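Local coordinates for amphoterin-induced protein 1 (Mus musculus, PDB 2XOT) that promotes the growth and fasciculation of hippocampal neurites and may mediate homophilic and heterophilic cell-cell interaction, at residues 11-16 and 36-41; 74-79 and 96-101; 117-122 and 139-144. One frame throughout, in Å; residues are numbered along the deposited sequence.

In the fold
The three contacts follow one another along the leucine-rich repeat part of the chain. Contact 1 lies in the N-terminal cap, where two loops meet through prolines and one hydroxyl pair. Contact 2 joins LRR 2 to LRR 3 by loop packing, with a histidine pair near a glycan at its outer end and leucine and isoleucine inside. Contact 3 joins LRR 4 to LRR 5 by parallel strand pairing, its leucines buried and its tyrosine face turned to the second subunit. Contacts 2 and 3 touch, N122 OD1 probably accepting from L100 N at 2.9 Å; contact 1 stands apart, its centre 23 Å from that of contact 2.

Contact 1. Residues 11-16 and 36-41; sequences SCPANC and SLPSYT
The rings of P13 and P38 reach toward each other, CG and CD of P13 against CD of P38, where two loops of the LRRNT cap meet at the N-terminal end of the repeat solenoid. The evidence for apolar contact is the spacing of the ring carbons: P13 CG stands 4.0 Å from P38 CD. P13 CG also lies 3.7 Å from S36 O, while a methyl group, L37 CD2, approaches the same carbon at 4.1 Å. P38 in turn sets its CG 3.5 Å from S11 O.

Beyond the prolines, S11 meets Y40 at the edge of the aromatic ring. S11 OG lies in the ring plane and forms a 2.6 Å hydrogen bond with Y40 OH, in which either hydroxyl could be the donor. The tyrosine gets there because its CG sits between the backbone N and the carbonyl carbon (chi1 60°), which folds the ring back over its own segment; P38 CB then lies against one ring face, toward the rim. Y40 also meets F225 of the second subunit, so this ring belongs to the dimer contact as well.

The disulfides C12-C18 and C16-C25 tie the 11-16 loop to the rest of the cap, and L23 of strand 22-24 touches P13, L37 and P38. The 38-41 segment is a type I beta turn, and P38 O receives two donors from the same face of its plane: T41 N, and T41 OG1 at 2.6 Å.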
ATOM      1  N   SER B  11      -1.517 -13.129  25.093  1.00 36.46           N
ATOM      2  CA  SER B  11      -1.393 -11.728  24.518  1.00 35.05           C
ATOM      3  C   SER B  11      -2.476 -10.864  23.859  1.00 34.30           C
ATOM      4  O   SER B  11      -2.245  -9.677  23.644  1.00 34.27           O
ATOM      5  CB  SER B  11      -0.120 -11.613  23.645  1.00 35.39           C
ATOM      6  OG  SER B  11      -0.324 -11.936  22.276  1.00 33.89           O
ATOM      7  N   CYS B  12      -3.661 -11.397  23.641  1.00 33.18           N
ATOM      8  CA  CYS B  12      -4.706 -10.716  22.923  1.00 32.81           C
ATOM      9  C   CYS B  12      -5.498  -9.906  23.927  1.00 32.62           C
ATOM     10  O   CYS B  12      -6.079 -10.482  24.828  1.00 33.51           O
ATOM     11  CB  CYS B  12      -5.638 -11.723  22.260  1.00 32.44           C
ATOM     12  SG  CYS B  12      -6.746 -10.994  21.084  1.00 32.63           S
ATOM     13  N   PRO B  13      -5.557  -8.573  23.752  1.00 31.99           N
ATOM     14  CA  PRO B  13      -6.339  -7.765  24.691  1.00 31.57           C
ATOM     15  C   PRO B  13      -7.782  -8.187  24.695  1.00 31.71           C
ATOM     16  O   PRO B  13      -8.197  -8.926  23.817  1.00 31.40           O
ATOM     17  CB  PRO B  13      -6.196  -6.350  24.135  1.00 31.43           C
ATOM     18  CG  PRO B  13      -4.943  -6.391  23.337  1.00 31.49           C
ATOM     19  CD  PRO B  13      -4.922  -7.740  22.719  1.00 31.14           C
ATOM     20  N   ALA B  14      -8.544  -7.654  25.644  1.00 32.17           N
ATOM     21  CA  ALA B  14      -9.859  -8.182  26.027  1.00 32.82           C
ATOM     22  C   ALA B  14     -10.936  -8.256  24.937  1.00 33.00           C
ATOM     23  O   ALA B  14     -11.559  -9.302  24.732  1.00 35.26           O
ATOM     24  CB  ALA B  14     -10.406  -7.367  27.214  1.00 33.17           C
ATOM     25  N   ASN B  15     -11.201  -7.150  24.277  1.00 32.00           N
ATOM     26  CA  ASN B  15     -12.289  -7.101  23.303  1.00 31.59           C
ATOM     27  C   ASN B  15     -11.801  -7.151  21.835  1.00 30.59           C
ATOM     28  O   ASN B  15     -12.429  -6.584  20.930  1.00 29.95           O
ATOM     29  CB  ASN B  15     -13.117  -5.846  23.567  1.00 31.78           C
ATOM     30  CG  ASN B  15     -13.888  -5.941  24.850  1.00 32.80           C
ATOM     31  OD1 ASN B  15     -14.944  -6.554  24.893  1.00 35.24           O
ATOM     32  ND2 ASN B  15     -13.351  -5.372  25.905  1.00 33.82           N
ATOM     33  N   CYS B  16     -10.704  -7.875  21.620  1.00 29.50           N
ATOM     34  CA  CYS B  16     -10.057  -7.945  20.317  1.00 29.06           C
ATOM     35  C   CYS B  16     -10.032  -9.348  19.759  1.00 28.66           C
ATOM     36  O   CYS B  16     -10.056 -10.341  20.481  1.00 28.74           O
ATOM     37  CB  CYS B  16      -8.618  -7.463  20.431  1.00 28.67           C
ATOM     38  SG  CYS B  16      -8.499  -5.772  20.924  1.00 30.17           S
ATOM     39  N   SER B  36      -2.722  -3.073  27.265  1.00 32.71           N
ATOM     40  CA  SER B  36      -1.643  -4.011  26.949  1.00 32.57           C
ATOM     41  C   SER B  36      -1.693  -4.449  25.488  1.00 31.56           C
ATOM     42  O   SER B  36      -1.830  -5.640  25.167  1.00 31.62           O
ATOM     43  CB  SER B  36      -1.648  -5.226  27.909  1.00 32.88           C
ATOM     44  OG  SER B  36      -1.107  -4.868  29.182  1.00 35.71           O
ATOM     45  N   LEU B  37      -1.573  -3.462  24.608  1.00 30.65           N
ATOM     46  CA  LEU B  37      -1.518  -3.709  23.165  1.00 29.48           C
ATOM     47  C   LEU B  37      -0.168  -4.320  22.800  1.00 28.97           C
ATOM     48  O   LEU B  37       0.870  -3.762  23.132  1.00 29.26           O
ATOM     49  CB  LEU B  37      -1.740  -2.414  22.400  1.00 28.91           C
ATOM     50  CG  LEU B  37      -3.124  -1.771  22.539  1.00 28.12           C
ATOM     51  CD1 LEU B  37      -3.101  -0.352  21.946  1.00 26.30           C
ATOM     52  CD2 LEU B  37      -4.231  -2.653  21.907  1.00 28.10           C
ATOM     53  N   PRO B  38      -0.171  -5.485  22.120  1.00 28.71           N
ATOM     54  CA  PRO B  38       1.094  -6.167  21.857  1.00 27.90           C
ATOM     55  C   PRO B  38       2.006  -5.417  20.893  1.00 27.83           C
ATOM     56  O   PRO B  38       1.542  -4.768  19.957  1.00 27.85           O
ATOM     57  CB  PRO B  38       0.675  -7.525  21.285  1.00 27.99           C
ATOM     58  CG  PRO B  38      -0.795  -7.564  21.310  1.00 28.97           C
ATOM     59  CD  PRO B  38      -1.337  -6.230  21.617  1.00 28.33           C
ATOM     60  N   SER B  39       3.307  -5.503  21.121  1.00 27.14           N
ATOM     61  CA  SER B  39       4.254  -4.741  20.311  1.00 27.06           C
ATOM     62  C   SER B  39       4.372  -5.239  18.873  1.00 26.29           C
ATOM     63  O   SER B  39       4.831  -4.499  18.005  1.00 26.91           O
ATOM     64  CB  SER B  39       5.631  -4.765  20.963  1.00 27.32           C
ATOM     65  OG  SER B  39       5.900  -6.065  21.406  1.00 28.05           O
ATOM     66  N   TYR B  40       3.969  -6.483  18.625  1.00 25.38           N
ATOM     67  CA  TYR B  40       3.946  -7.044  17.258  1.00 24.66           C
ATOM     68  C   TYR B  40       2.847  -6.472  16.340  1.00 24.48           C
ATOM     69  O   TYR B  40       2.844  -6.761  15.139  1.00 25.12           O
ATOM     70  CB  TYR B  40       3.890  -8.588  17.303  1.00 24.88           C
ATOM     71  CG  TYR B  40       2.682  -9.203  18.001  1.00 24.19           C
ATOM     72  CD1 TYR B  40       1.407  -9.012  17.520  1.00 23.02           C
ATOM     73  CD2 TYR B  40       2.833 -10.002  19.123  1.00 24.00           C
ATOM     74  CE1 TYR B  40       0.312  -9.546  18.140  1.00 24.63           C
ATOM     75  CE2 TYR B  40       1.734 -10.559  19.754  1.00 24.11           C
ATOM     76  CZ  TYR B  40       0.478 -10.332  19.261  1.00 25.42           C
ATOM     77  OH  TYR B  40      -0.641 -10.895  19.861  1.00 25.07           O
ATOM     78  N   THR B  41       1.932  -5.663  16.880  1.00 24.16           N
ATOM     79  CA  THR B  41       0.764  -5.184  16.115  1.00 23.39           C
ATOM     80  C   THR B  41       1.152  -4.343  14.887  1.00 22.08           C
ATOM     81  O   THR B  41       1.918  -3.344  14.997  1.00 21.51           O
ATOM     82  CB  THR B  41      -0.210  -4.395  17.014  1.00 23.96           C
ATOM     83  OG1 THR B  41      -0.419  -5.117  18.231  1.00 24.58           O
ATOM     84  CG2 THR B  41      -1.565  -4.207  16.358  1.00 22.86           C
TER

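Contact 2. Residues 74-79 and 96-101; sequences NHLNFI and SSNHLH. With NAG (2-acetamido-2-deoxy-beta-D-glucopyranose), chain D.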
ATOM      1  N   ASN B  74     -15.933   6.833  15.806  1.00 26.43           N
ATOM      2  CA  ASN B  74     -15.889   6.947  17.255  1.00 27.32           C
ATOM      3  C   ASN B  74     -16.472   8.322  17.586  1.00 27.69           C
ATOM      4  O   ASN B  74     -17.114   8.926  16.718  1.00 27.33           O
ATOM      5  CB  ASN B  74     -14.443   6.772  17.726  1.00 26.68           C
ATOM      6  CG  ASN B  74     -14.078   5.328  17.903  1.00 26.34           C
ATOM      7  OD1 ASN B  74     -14.438   4.728  18.897  1.00 25.74           O
ATOM      8  ND2 ASN B  74     -13.363   4.758  16.943  1.00 23.04           N
ATOM      9  N   HIS B  75     -16.279   8.802  18.819  1.00 28.41           N
ATOM     10  CA  HIS B  75     -16.738  10.139  19.195  1.00 29.09           C
ATOM     11  C   HIS B  75     -15.565  11.021  19.567  1.00 28.98           C
ATOM     12  O   HIS B  75     -15.679  11.832  20.478  1.00 29.41           O
ATOM     13  CB  HIS B  75     -17.686  10.095  20.397  1.00 29.74           C
ATOM     14  CG  HIS B  75     -18.723   9.033  20.324  1.00 32.52           C
ATOM     15  ND1 HIS B  75     -19.134   8.328  21.435  1.00 36.70           N
ATOM     16  CD2 HIS B  75     -19.446   8.554  19.285  1.00 35.61           C
ATOM     17  CE1 HIS B  75     -20.053   7.449  21.080  1.00 36.62           C
ATOM     18  NE2 HIS B  75     -20.270   7.576  19.783  1.00 37.81           N
ATOM     19  N   LEU B  76     -14.442  10.869  18.868  1.00 28.87           N
ATOM     20  CA  LEU B  76     -13.212  11.543  19.238  1.00 28.91           C
ATOM     21  C   LEU B  76     -13.382  13.052  19.117  1.00 28.89           C
ATOM     22  O   LEU B  76     -13.678  13.549  18.048  1.00 28.69           O
ATOM     23  CB  LEU B  76     -12.032  11.057  18.370  1.00 28.97           C
ATOM     24  CG  LEU B  76     -11.458   9.656  18.614  1.00 28.60           C
ATOM     25  CD1 LEU B  76     -10.354   9.294  17.614  1.00 27.33           C
ATOM     26  CD2 LEU B  76     -10.905   9.518  20.025  1.00 27.28           C
ATOM     27  N   ASN B  77     -13.230  13.771  20.230  1.00 29.21           N
ATOM     28  CA  ASN B  77     -13.168  15.238  20.191  1.00 29.78           C
ATOM     29  C   ASN B  77     -11.848  15.814  20.715  1.00 30.05           C
ATOM     30  O   ASN B  77     -11.687  17.024  20.800  1.00 30.92           O
ATOM     31  CB  ASN B  77     -14.354  15.829  20.925  1.00 29.90           C
ATOM     32  CG  ASN B  77     -14.431  15.381  22.345  1.00 30.64           C
ATOM     33  OD1 ASN B  77     -13.418  15.175  22.995  1.00 33.58           O
ATOM     34  ND2 ASN B  77     -15.636  15.214  22.835  1.00 34.24           N
ATOM     35  N   PHE B  78     -10.890  14.951  21.041  1.00 30.36           N
ATOM     36  CA  PHE B  78      -9.627  15.408  21.591  1.00 30.21           C
ATOM     37  C   PHE B  78      -8.492  14.452  21.252  1.00 29.68           C
ATOM     38  O   PHE B  78      -8.649  13.256  21.398  1.00 29.53           O
ATOM     39  CB  PHE B  78      -9.735  15.565  23.110  1.00 30.86           C
ATOM     40  CG  PHE B  78      -8.403  15.681  23.775  1.00 31.49           C
ATOM     41  CD1 PHE B  78      -7.763  16.909  23.849  1.00 33.26           C
ATOM     42  CD2 PHE B  78      -7.755  14.559  24.262  1.00 32.23           C
ATOM     43  CE1 PHE B  78      -6.511  17.025  24.424  1.00 32.57           C
ATOM     44  CE2 PHE B  78      -6.496  14.668  24.836  1.00 32.60           C
ATOM     45  CZ  PHE B  78      -5.881  15.908  24.921  1.00 31.82           C
ATOM     46  N   ILE B  79      -7.356  14.986  20.790  1.00 29.57           N
ATOM     47  CA  ILE B  79      -6.158  14.186  20.510  1.00 29.49           C
ATOM     48  C   ILE B  79      -4.995  14.862  21.173  1.00 29.65           C
ATOM     49  O   ILE B  79      -4.764  16.052  20.954  1.00 30.17           O
ATOM     50  CB  ILE B  79      -5.852  14.100  18.986  1.00 29.70           C
ATOM     51  CG1 ILE B  79      -7.021  13.460  18.233  1.00 29.90           C
ATOM     52  CG2 ILE B  79      -4.575  13.295  18.724  1.00 29.50           C
ATOM     53  CD1 ILE B  79      -7.024  13.768  16.782  1.00 30.12           C
ATOM     54  N   SER B  96     -11.673   9.554  10.340  1.00 20.94           N
ATOM     55  CA  SER B  96     -12.911   9.970   9.712  1.00 20.79           C
ATOM     56  C   SER B  96     -14.093   9.602  10.592  1.00 21.22           C
ATOM     57  O   SER B  96     -14.002   8.688  11.387  1.00 21.13           O
ATOM     58  CB  SER B  96     -13.079   9.302   8.337  1.00 20.51           C
ATOM     59  OG  SER B  96     -13.197   7.882   8.447  1.00 19.15           O
ATOM     60  N   SER B  97     -15.196  10.320  10.419  1.00 22.36           N
ATOM     61  CA  SER B  97     -16.464  10.054  11.126  1.00 22.72           C
ATOM     62  C   SER B  97     -16.269  10.080  12.645  1.00 23.44           C
ATOM     63  O   SER B  97     -16.563   9.117  13.351  1.00 23.20           O
ATOM     64  CB  SER B  97     -17.116   8.766  10.652  1.00 22.50           C
ATOM     65  OG  SER B  97     -17.450   8.847   9.273  1.00 21.61           O
ATOM     66  N   ASN B  98     -15.739  11.204  13.104  1.00 24.81           N
ATOM     67  CA  ASN B  98     -15.482  11.468  14.540  1.00 25.85           C
ATOM     68  C   ASN B  98     -16.024  12.864  14.887  1.00 26.28           C
ATOM     69  O   ASN B  98     -16.767  13.442  14.102  1.00 27.20           O
ATOM     70  CB  ASN B  98     -13.982  11.345  14.839  1.00 25.60           C
ATOM     71  CG  ASN B  98     -13.575   9.932  15.208  1.00 26.48           C
ATOM     72  OD1 ASN B  98     -12.817   9.270  14.488  1.00 26.68           O
ATOM     73  ND2 ASN B  98     -14.073   9.462  16.340  1.00 23.22           N
ATOM     74  N   HIS B  99     -15.679  13.405  16.050  1.00 27.51           N
ATOM     75  CA  HIS B  99     -16.178  14.725  16.445  1.00 27.93           C
ATOM     76  C   HIS B  99     -15.039  15.728  16.542  1.00 27.81           C
ATOM     77  O   HIS B  99     -15.038  16.581  17.437  1.00 27.41           O
ATOM     78  CB  HIS B  99     -16.909  14.645  17.796  1.00 28.41           C
ATOM     79  CG  HIS B  99     -18.125  13.766  17.788  1.00 30.31           C
ATOM     80  ND1 HIS B  99     -18.684  13.258  18.943  1.00 30.52           N
ATOM     81  CD2 HIS B  99     -18.870  13.280  16.767  1.00 33.24           C
ATOM     82  CE1 HIS B  99     -19.732  12.514  18.635  1.00 30.86           C
ATOM     83  NE2 HIS B  99     -19.872  12.519  17.321  1.00 32.93           N
ATOM     84  N   LEU B 100     -14.057  15.636  15.645  1.00 27.55           N
ATOM     85  CA  LEU B 100     -12.882  16.512  15.745  1.00 27.84           C
ATOM     86  C   LEU B 100     -13.240  17.903  15.254  1.00 28.12           C
ATOM     87  O   LEU B 100     -13.852  18.066  14.198  1.00 27.81           O
ATOM     88  CB  LEU B 100     -11.678  15.969  14.977  1.00 27.31           C
ATOM     89  CG  LEU B 100     -11.080  14.661  15.467  1.00 27.51           C
ATOM     90  CD1 LEU B 100     -10.168  14.080  14.388  1.00 23.84           C
ATOM     91  CD2 LEU B 100     -10.322  14.858  16.766  1.00 25.04           C
ATOM     92  N   HIS B 101     -12.845  18.904  16.033  1.00 29.27           N
ATOM     93  CA  HIS B 101     -13.277  20.286  15.813  1.00 30.27           C
ATOM     94  C   HIS B 101     -12.132  21.208  15.453  1.00 31.04           C
ATOM     95  O   HIS B 101     -12.309  22.174  14.714  1.00 31.89           O
ATOM     96  CB  HIS B 101     -14.016  20.807  17.051  1.00 30.36           C
ATOM     97  CG  HIS B 101     -14.530  22.198  16.894  1.00 32.09           C
ATOM     98  ND1 HIS B 101     -15.380  22.565  15.869  1.00 33.25           N
ATOM     99  CD2 HIS B 101     -14.324  23.313  17.632  1.00 33.19           C
ATOM    100  CE1 HIS B 101     -15.669  23.848  15.983  1.00 34.45           C
ATOM    101  NE2 HIS B 101     -15.044  24.325  17.046  1.00 34.12           N
TER
HETATM  102  C1  NAG D   1     -22.085   3.888  22.896  1.00 56.49           C
HETATM  103  C2  NAG D   1     -22.742   3.797  24.257  1.00 56.38           C
HETATM  104  C3  NAG D   1     -24.243   3.987  24.058  1.00 56.74           C
HETATM  105  C4  NAG D   1     -24.545   5.226  23.213  1.00 57.43           C
HETATM  106  C5  NAG D   1     -23.629   5.389  22.001  1.00 57.12           C
HETATM  107  C6  NAG D   1     -23.742   6.795  21.429  1.00 57.99           C
HETATM  108  C7  NAG D   1     -21.719   2.352  25.972  1.00 55.39           C
HETATM  109  C8  NAG D   1     -21.455   0.950  26.424  1.00 54.91           C
HETATM  110  N2  NAG D   1     -22.399   2.504  24.835  1.00 56.05           N
HETATM  111  O3  NAG D   1     -24.864   4.117  25.316  1.00 56.54           O
HETATM  112  O4  NAG D   1     -25.849   5.135  22.693  1.00 58.91           O
HETATM  113  O5  NAG D   1     -22.288   5.172  22.352  1.00 55.94           O
HETATM  114  O6  NAG D   1     -24.797   6.847  20.499  1.00 59.01           O
HETATM  115  O7  NAG D   1     -21.318   3.287  26.650  1.00 56.86           O
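H75 and H99 lie side by side and point the same way on neighbouring repeats, LRR 2 and LRR 3. Followed outward from the backbone, H75 begins with its CA over one face of the H99 ring, 4.0 Å from the centroid and 23° off the normal, a CH-pi contact. Its CB comes next, 3.6 Å from H99 ND1 and as near to H99 CE1. CG and CD2 still pass H99 CE1, but the rings barely overlap: their planes are 12° apart and the centroids 5.5 Å, a slid pair and not a full stack. At the far side of the ring, CE1 reaches the glycan, with O5 of the NAG in the ring plane at the edge, 3.4 Å from H75 CE1. With an alanine in place of H75, CA and CB would still meet the H99 ring, but losing the near-parallel imidazole would probably open a gap beside H99 CE1 and leave NAG O5 without the edge it faces.

Below the histidines the link is made by the main chain. H99 N donates to L76 O at 2.8 Å, and a weak bond runs from N74 N to S97 O. The N98 side chain lies alongside L76 and is tucked against the backbone of 74-76. Deeper in, I79 crosses L100 at about a right angle, and I79 CD1 lies 3.5 Å from L100 CD2, tighter than usual for two carbons.

The histidine row runs on, since H99 also meets H123. Beside it, N74 bonds through ND2 to L46 O and L71 O and through OD1 to L51 N, while N122 bonds through OD1 to L100 N and through ND2 to L95 O: the asparagine ladder of a leucine-rich repeat solenoid.

Contact 3. Residues 117-122 and 139-144; sequences LLLYNN and QKLYLS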
ATOM      1  N   LEU B 117      -3.885  10.329   5.417  1.00 19.53           N
ATOM      2  CA  LEU B 117      -4.596  10.830   6.600  1.00 20.06           C
ATOM      3  C   LEU B 117      -6.045  11.114   6.253  1.00 20.37           C
ATOM      4  O   LEU B 117      -6.339  11.956   5.396  1.00 21.29           O
ATOM      5  CB  LEU B 117      -3.932  12.107   7.103  1.00 19.91           C
ATOM      6  CG  LEU B 117      -4.547  12.817   8.308  1.00 19.90           C
ATOM      7  CD1 LEU B 117      -4.823  11.806   9.445  1.00 20.04           C
ATOM      8  CD2 LEU B 117      -3.637  13.928   8.766  1.00 19.44           C
ATOM      9  N   LEU B 118      -6.951  10.402   6.913  1.00 20.78           N
ATOM     10  CA  LEU B 118      -8.390  10.526   6.683  1.00 20.31           C
ATOM     11  C   LEU B 118      -9.014  11.308   7.818  1.00 20.01           C
ATOM     12  O   LEU B 118      -8.896  10.910   8.975  1.00 20.55           O
ATOM     13  CB  LEU B 118      -9.015   9.133   6.624  1.00 21.28           C
ATOM     14  CG  LEU B 118      -8.963   8.301   5.348  1.00 22.35           C
ATOM     15  CD1 LEU B 118      -7.627   8.288   4.695  1.00 23.46           C
ATOM     16  CD2 LEU B 118      -9.465   6.863   5.613  1.00 21.44           C
ATOM     17  N   LEU B 119      -9.642  12.439   7.500  1.00 18.82           N
ATOM     18  CA  LEU B 119     -10.257  13.324   8.498  1.00 19.81           C
ATOM     19  C   LEU B 119     -11.633  13.757   8.027  1.00 19.35           C
ATOM     20  O   LEU B 119     -12.180  14.755   8.489  1.00 19.00           O
ATOM     21  CB  LEU B 119      -9.376  14.571   8.743  1.00 18.94           C
ATOM     22  CG  LEU B 119      -8.092  14.370   9.555  1.00 19.72           C
ATOM     23  CD1 LEU B 119      -7.135  15.515   9.337  1.00 18.83           C
ATOM     24  CD2 LEU B 119      -8.397  14.223  11.041  1.00 20.66           C
ATOM     25  N   TYR B 120     -12.179  13.026   7.070  1.00 20.09           N
ATOM     26  CA  TYR B 120     -13.467  13.419   6.491  1.00 20.40           C
ATOM     27  C   TYR B 120     -14.601  13.123   7.481  1.00 20.55           C
ATOM     28  O   TYR B 120     -14.470  12.292   8.374  1.00 20.93           O
ATOM     29  CB  TYR B 120     -13.700  12.747   5.120  1.00 19.83           C
ATOM     30  CG  TYR B 120     -13.842  11.243   5.137  1.00 19.58           C
ATOM     31  CD1 TYR B 120     -15.094  10.643   5.288  1.00 18.29           C
ATOM     32  CD2 TYR B 120     -12.732  10.412   4.954  1.00 17.42           C
ATOM     33  CE1 TYR B 120     -15.227   9.278   5.291  1.00 17.26           C
ATOM     34  CE2 TYR B 120     -12.855   9.049   4.955  1.00 17.32           C
ATOM     35  CZ  TYR B 120     -14.119   8.475   5.126  1.00 17.37           C
ATOM     36  OH  TYR B 120     -14.275   7.114   5.151  1.00 17.93           O
ATOM     37  N   ASN B 121     -15.695  13.833   7.322  1.00 21.59           N
ATOM     38  CA  ASN B 121     -16.852  13.689   8.179  1.00 22.15           C
ATOM     39  C   ASN B 121     -16.534  13.909   9.654  1.00 23.38           C
ATOM     40  O   ASN B 121     -16.774  13.033  10.492  1.00 24.35           O
ATOM     41  CB  ASN B 121     -17.541  12.346   7.964  1.00 21.74           C
ATOM     42  CG  ASN B 121     -18.926  12.308   8.602  1.00 22.06           C
ATOM     43  OD1 ASN B 121     -19.438  11.246   8.951  1.00 26.72           O
ATOM     44  ND2 ASN B 121     -19.521  13.473   8.775  1.00 21.24           N
ATOM     45  N   ASN B 122     -15.989  15.090   9.943  1.00 24.85           N
ATOM     46  CA  ASN B 122     -15.745  15.571  11.308  1.00 25.66           C
ATOM     47  C   ASN B 122     -16.408  16.958  11.507  1.00 26.34           C
ATOM     48  O   ASN B 122     -17.308  17.317  10.766  1.00 27.33           O
ATOM     49  CB  ASN B 122     -14.245  15.615  11.561  1.00 25.31           C
ATOM     50  CG  ASN B 122     -13.714  14.314  12.096  1.00 26.41           C
ATOM     51  OD1 ASN B 122     -13.923  13.999  13.268  1.00 27.67           O
ATOM     52  ND2 ASN B 122     -13.000  13.543  11.249  1.00 23.60           N
ATOM     53  N   GLN B 139       0.965  11.841   1.358  1.00 22.23           N
ATOM     54  CA  GLN B 139       0.541  11.831  -0.046  1.00 22.34           C
ATOM     55  C   GLN B 139      -0.954  12.177  -0.263  1.00 21.81           C
ATOM     56  O   GLN B 139      -1.314  12.809  -1.262  1.00 21.24           O
ATOM     57  CB  GLN B 139       0.878  10.482  -0.669  1.00 22.53           C
ATOM     58  CG  GLN B 139       2.372  10.202  -0.712  1.00 24.30           C
ATOM     59  CD  GLN B 139       2.721   8.853  -1.331  1.00 27.26           C
ATOM     60  OE1 GLN B 139       1.846   8.120  -1.761  1.00 33.89           O
ATOM     61  NE2 GLN B 139       4.026   8.534  -1.394  1.00 32.02           N
ATOM     62  N   LYS B 140      -1.810  11.786   0.671  1.00 20.76           N
ATOM     63  CA  LYS B 140      -3.265  11.954   0.523  1.00 21.09           C
ATOM     64  C   LYS B 140      -3.888  12.490   1.819  1.00 20.00           C
ATOM     65  O   LYS B 140      -3.737  11.879   2.866  1.00 20.99           O
ATOM     66  CB  LYS B 140      -3.937  10.613   0.190  1.00 20.88           C
ATOM     67  CG  LYS B 140      -3.435   9.918  -1.084  1.00 22.03           C
ATOM     68  CD  LYS B 140      -3.940   8.495  -1.163  1.00 21.95           C
ATOM     69  CE  LYS B 140      -3.336   7.744  -2.333  1.00 25.79           C
ATOM     70  NZ  LYS B 140      -4.012   6.394  -2.488  1.00 30.69           N
ATOM     71  N   LEU B 141      -4.593  13.606   1.737  1.00 19.30           N
ATOM     72  CA  LEU B 141      -5.298  14.176   2.885  1.00 18.81           C
ATOM     73  C   LEU B 141      -6.778  14.400   2.566  1.00 18.34           C
ATOM     74  O   LEU B 141      -7.131  15.265   1.747  1.00 17.72           O
ATOM     75  CB  LEU B 141      -4.644  15.493   3.289  1.00 18.50           C
ATOM     76  CG  LEU B 141      -5.228  16.334   4.422  1.00 19.63           C
ATOM     77  CD1 LEU B 141      -5.303  15.539   5.760  1.00 17.17           C
ATOM     78  CD2 LEU B 141      -4.390  17.646   4.553  1.00 19.22           C
ATOM     79  N   TYR B 142      -7.638  13.650   3.257  1.00 17.62           N
ATOM     80  CA  TYR B 142      -9.085  13.675   3.005  1.00 17.73           C
ATOM     81  C   TYR B 142      -9.777  14.480   4.110  1.00 18.42           C
ATOM     82  O   TYR B 142      -9.753  14.092   5.262  1.00 17.97           O
ATOM     83  CB  TYR B 142      -9.650  12.266   2.986  1.00 17.42           C
ATOM     84  CG  TYR B 142      -9.265  11.386   1.789  1.00 17.50           C
ATOM     85  CD1 TYR B 142     -10.157  11.177   0.743  1.00 17.66           C
ATOM     86  CD2 TYR B 142      -8.048  10.730   1.734  1.00 18.44           C
ATOM     87  CE1 TYR B 142      -9.837  10.358  -0.328  1.00 17.66           C
ATOM     88  CE2 TYR B 142      -7.714   9.891   0.655  1.00 17.03           C
ATOM     89  CZ  TYR B 142      -8.602   9.740  -0.376  1.00 17.80           C
ATOM     90  OH  TYR B 142      -8.313   8.920  -1.442  1.00 18.36           O
ATOM     91  N   LEU B 143     -10.390  15.590   3.719  1.00 19.64           N
ATOM     92  CA  LEU B 143     -11.001  16.559   4.614  1.00 20.47           C
ATOM     93  C   LEU B 143     -12.432  16.882   4.197  1.00 20.73           C
ATOM     94  O   LEU B 143     -13.006  17.891   4.631  1.00 21.08           O
ATOM     95  CB  LEU B 143     -10.145  17.835   4.622  1.00 20.05           C
ATOM     96  CG  LEU B 143      -8.939  17.807   5.573  1.00 21.09           C
ATOM     97  CD1 LEU B 143      -7.880  18.859   5.171  1.00 21.07           C
ATOM     98  CD2 LEU B 143      -9.420  18.023   7.039  1.00 20.11           C
ATOM     99  N   SER B 144     -13.024  16.026   3.376  1.00 21.18           N
ATOM    100  CA  SER B 144     -14.397  16.250   2.909  1.00 22.59           C
ATOM    101  C   SER B 144     -15.383  16.118   4.063  1.00 23.33           C
ATOM    102  O   SER B 144     -15.056  15.554   5.095  1.00 22.89           O
ATOM    103  CB  SER B 144     -14.758  15.262   1.806  1.00 22.83           C
ATOM    104  OG  SER B 144     -14.826  13.959   2.343  1.00 25.48           O
TER
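Y120 and Y142 stand side by side, their side chains pointing the same way, and their rings meet the opposite segment differently. The Y142 ring has L117 O at its edge, near the plane, while L118 CD1 approaches it obliquely, 3.9 Å from Y142 CD2. The Y120 ring is met obliquely by Y142 CB and by S144 OG. The backbone puts Y120 CB 3.2 Å from S144 OG; chi1, with CG between the backbone N and the carbonyl carbon, directs the ring, whose CD2 comes to Y142 CB.

The backbones beneath form a parallel sheet pair, with end-to-end directions 9° apart. L117 lies across from L141 and L118 across from Y142. L117 N donates to K140 O and Y142 N to L117 O, both at 3.0 Å. L119 N then reaches Y142 O at 2.8 Å, and past the strand ends N121 N bonds to S144 O at 2.9 Å.

L117 and L141 turn to the opposite face, into the solenoid; L119 and L143 continue that packing just past the strands. L117 and L141 both hold CG anti to the backbone N (chi1 178° and 177°), so that the two lie side by side, pointing the same way, L117 CD2 being 3.8 Å from L141 CD1. L119 CB meets L143 CD2 at the same spacing, and L119 CD1 also touches L141 CD1.

On the tyrosine side the second subunit covers the strands: Y142 OH bonds to N21 OD1 of the second subunit, and I22 of that subunit packs on L118. S144 OG, buried by this contact against Y120 CB, has no polar partner in the model. The chemistry is therefore divided by face, leucine alone inside and L118 with tyrosine and serine at the dimer contact, in keeping with homodimerization through the repeats.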